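Local coordinates for mbGIPC protein (Monosiga brevicollis, PDB 6X1X) that is a GIPC-family signalling protein whose PDZ domain, the part modelled here, probably binds the C-terminal tails of partner proteins, at residues V11-T21 with I32-M41. Sequence-based numbering, arbitrary orientation.
Sequences VIKDGPALGLT and IKKIREDSIM
Leu20 and Thr21 pair antiparallel with Ile35 and Lys34, and a classic beta bulge sets Lys33 and Lys34 both against Thr21. Thr21 O takes a short bond from Lys33 N (2.7 Å). Lys34 N gives the same oxygen, Thr21 O, a longer one (3.3 Å). Gly19 O carries the pairing one step further by accepting Arg36 N, which lies in its carbonyl plane. At Gly19 the positive phi of 93° would jam a CB against the preceding carbonyl, and Ser39 OG, hydrogen-bonded to Arg36 O, stands so close that such a CB would run into it. Leu18 O faces Met41 N almost head-on, C=O...N 168°, at 3.0 Å.

Among the side chains, Ile40 packs into the bend of residues 14-18. Its CG2, anti to the backbone N, touches Val11 CG1 (3.6 Å) and approaches Leu18 CD2, while CG1 and CD1 lie alongside the Asp14 carboxylate, the two side chains running in opposite directions, each carbon 3.4 Å from Asp14 OD2. In the conformer given, one of two modelled, Met41 folds back so that CG meets Leu20 CG (3.6 Å) and SD lies by the methyls of Val11; Phe82 and Met84 of strand 81-87 continue this apolar layer. With an alanine at Ile40, CG1, CG2 and CD1 would be gone, which would probably open a gap between Val11, Leu18 and Asp14. One water links Ala17 O to Ile40 N, giving that amide an acceptor.

Residues 17-20 probably correspond, by the GLGF-like sequence ALGL, to the carboxylate-binding loop of PDZ domains, leading into the strand that peptides usually extend. Backbone bonds from Leu18 O and Gly19 O, with the apolar packing of Ile40, thus tie the turn before strand 20-23 to residues 36-41.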
# COMPACT_ATOMS: atom_id res chain seq x y z
N VAL A 11 -3.27 -7.15 7.00
CA VAL A 11 -4.35 -7.42 6.06
C VAL A 11 -4.38 -8.92 5.79
O VAL A 11 -3.34 -9.55 5.67
CB VAL A 11 -4.12 -6.67 4.73
CG1 VAL A 11 -5.21 -6.98 3.74
CG2 VAL A 11 -4.07 -5.20 4.97
N ILE A 12 -5.58 -9.47 5.66
CA ILE A 12 -5.74 -10.84 5.19
C ILE A 12 -6.06 -10.81 3.70
O ILE A 12 -7.04 -10.19 3.28
CB ILE A 12 -6.83 -11.58 5.97
CG1 ILE A 12 -6.39 -11.75 7.43
CG2 ILE A 12 -7.09 -12.93 5.34
CD1 ILE A 12 -7.34 -12.57 8.26
N LYS A 13 -5.23 -11.47 2.90
CA LYS A 13 -5.45 -11.52 1.46
C LYS A 13 -6.40 -12.68 1.20
O LYS A 13 -5.99 -13.80 0.90
CB LYS A 13 -4.13 -11.69 0.73
CG LYS A 13 -4.28 -11.63 -0.78
CD LYS A 13 -2.93 -11.72 -1.48
CE LYS A 13 -3.11 -11.78 -2.98
NZ LYS A 13 -1.82 -12.00 -3.69
N ASP A 14 -7.71 -12.41 1.30
CA ASP A 14 -8.70 -13.49 1.27
C ASP A 14 -9.08 -13.91 -0.14
O ASP A 14 -9.80 -14.91 -0.29
CB ASP A 14 -9.96 -13.10 2.06
CG ASP A 14 -10.73 -11.96 1.41
OD1 ASP A 14 -11.37 -12.19 0.37
OD2 ASP A 14 -10.72 -10.84 1.96
N GLY A 15 -8.65 -13.19 -1.15
CA GLY A 15 -8.91 -13.52 -2.53
C GLY A 15 -7.76 -13.02 -3.38
O GLY A 15 -6.80 -12.44 -2.87
N PRO A 16 -7.85 -13.21 -4.69
CA PRO A 16 -6.70 -12.94 -5.56
C PRO A 16 -6.43 -11.47 -5.81
O PRO A 16 -5.37 -11.15 -6.36
CB PRO A 16 -7.09 -13.65 -6.87
CG PRO A 16 -8.57 -13.65 -6.86
CD PRO A 16 -8.95 -13.87 -5.42
N ALA A 17 -7.33 -10.56 -5.43
CA ALA A 17 -7.20 -9.15 -5.76
C ALA A 17 -7.40 -8.30 -4.51
O ALA A 17 -8.40 -8.45 -3.80
CB ALA A 17 -8.23 -8.74 -6.81
N LEU A 18 -6.47 -7.38 -4.27
CA LEU A 18 -6.56 -6.51 -3.11
C LEU A 18 -7.35 -5.24 -3.36
O LEU A 18 -7.80 -4.62 -2.40
CB LEU A 18 -5.15 -6.12 -2.65
CG LEU A 18 -4.31 -7.27 -2.11
CD1 LEU A 18 -2.86 -6.84 -2.02
CD2 LEU A 18 -4.81 -7.73 -0.75
N GLY A 19 -7.50 -4.84 -4.62
CA GLY A 19 -8.16 -3.58 -4.95
C GLY A 19 -7.24 -2.39 -5.10
O GLY A 19 -7.73 -1.26 -5.19
N LEU A 20 -5.93 -2.59 -5.14
CA LEU A 20 -4.98 -1.49 -5.24
C LEU A 20 -4.58 -1.23 -6.68
O LEU A 20 -4.32 -2.16 -7.44
CB LEU A 20 -3.70 -1.81 -4.48
CG LEU A 20 -3.83 -1.93 -2.97
CD1 LEU A 20 -2.50 -2.36 -2.36
CD2 LEU A 20 -4.32 -0.62 -2.35
N THR A 21 -4.46 0.05 -7.02
CA THR A 21 -3.71 0.48 -8.20
C THR A 21 -2.49 1.24 -7.70
O THR A 21 -2.64 2.21 -6.95
CB THR A 21 -4.55 1.40 -9.08
OG1 THR A 21 -5.73 0.72 -9.48
CG2 THR A 21 -3.76 1.85 -10.31
N ILE A 32 0.06 4.50 -3.78
CA ILE A 32 -1.29 4.02 -4.04
C ILE A 32 -2.02 5.09 -4.83
O ILE A 32 -2.29 6.19 -4.32
CB ILE A 32 -2.02 3.67 -2.75
CG1 ILE A 32 -1.27 2.55 -2.03
CG2 ILE A 32 -3.45 3.25 -3.03
CD1 ILE A 32 -1.83 2.21 -0.67
N LYS A 33 -2.35 4.78 -6.07
CA LYS A 33 -3.04 5.70 -6.96
C LYS A 33 -4.55 5.59 -6.83
O LYS A 33 -5.25 6.60 -6.90
CB LYS A 33 -2.62 5.40 -8.40
CG LYS A 33 -3.00 6.44 -9.41
CD LYS A 33 -2.47 6.05 -10.78
CE LYS A 33 -2.80 7.10 -11.83
NZ LYS A 33 -2.12 8.39 -11.55
N LYS A 34 -5.06 4.37 -6.65
CA LYS A 34 -6.49 4.14 -6.50
C LYS A 34 -6.70 2.99 -5.54
O LYS A 34 -5.87 2.08 -5.45
CB LYS A 34 -7.17 3.78 -7.83
CG LYS A 34 -6.95 4.80 -8.95
CD LYS A 34 -7.65 4.41 -10.24
CE LYS A 34 -7.46 5.49 -11.30
NZ LYS A 34 -8.22 5.20 -12.55
N ILE A 35 -7.83 3.03 -4.85
CA ILE A 35 -8.31 1.92 -4.03
C ILE A 35 -9.73 1.64 -4.47
O ILE A 35 -10.61 2.50 -4.32
CB ILE A 35 -8.25 2.25 -2.53
CG1 ILE A 35 -6.80 2.53 -2.12
CG2 ILE A 35 -8.82 1.08 -1.73
CD1 ILE A 35 -6.65 2.97 -0.66
N ARG A 36 -9.96 0.46 -5.02
CA ARG A 36 -11.25 0.15 -5.60
C ARG A 36 -12.33 0.04 -4.53
O ARG A 36 -12.11 -0.53 -3.46
CB ARG A 36 -11.15 -1.17 -6.35
CG ARG A 36 -12.39 -1.54 -7.16
CD ARG A 36 -12.18 -2.80 -7.99
NE ARG A 36 -11.09 -2.67 -8.96
CZ ARG A 36 -11.23 -2.20 -10.19
NH1 ARG A 36 -12.42 -1.77 -10.62
NH2 ARG A 36 -10.18 -2.15 -10.99
N GLU A 37 -13.49 0.62 -4.82
CA GLU A 37 -14.64 0.51 -3.93
C GLU A 37 -14.98 -0.96 -3.70
O GLU A 37 -14.88 -1.79 -4.61
CB GLU A 37 -15.83 1.23 -4.56
CG GLU A 37 -17.13 1.15 -3.77
CD GLU A 37 -18.28 1.88 -4.45
OE1 GLU A 37 -19.37 1.96 -3.86
OE2 GLU A 37 -18.09 2.37 -5.59
N ASP A 38 -15.39 -1.28 -2.47
CA ASP A 38 -15.80 -2.64 -2.09
C ASP A 38 -14.68 -3.65 -2.36
O ASP A 38 -14.87 -4.65 -3.05
CB ASP A 38 -17.11 -3.04 -2.78
CG ASP A 38 -17.66 -4.38 -2.27
OD1 ASP A 38 -17.29 -4.80 -1.16
OD2 ASP A 38 -18.48 -4.99 -2.98
N SER A 39 -13.50 -3.36 -1.82
CA SER A 39 -12.36 -4.25 -1.97
C SER A 39 -11.74 -4.50 -0.61
O SER A 39 -12.07 -3.85 0.39
CB SER A 39 -11.31 -3.65 -2.91
OG SER A 39 -10.71 -2.49 -2.35
N ILE A 40 -10.80 -5.45 -0.58
CA ILE A 40 -10.06 -5.69 0.65
C ILE A 40 -9.43 -4.40 1.16
O ILE A 40 -9.52 -4.06 2.34
CB ILE A 40 -9.02 -6.80 0.43
CG1 ILE A 40 -9.70 -8.14 0.17
CG2 ILE A 40 -8.10 -6.88 1.63
CD1 ILE A 40 -8.76 -9.22 -0.33
N MET A 41 -8.80 -3.64 0.26
CA MET A 41 -8.08 -2.47 0.73
C MET A 41 -8.99 -1.27 0.99
O MET A 41 -8.65 -0.43 1.82
CB MET A 41 -6.91 -2.14 -0.19
CG MET A 41 -5.83 -3.24 -0.22
SD MET A 41 -5.02 -3.66 1.35
CE MET A 41 -4.32 -2.07 1.79
O HOH W 1 -10.54 -6.85 -3.09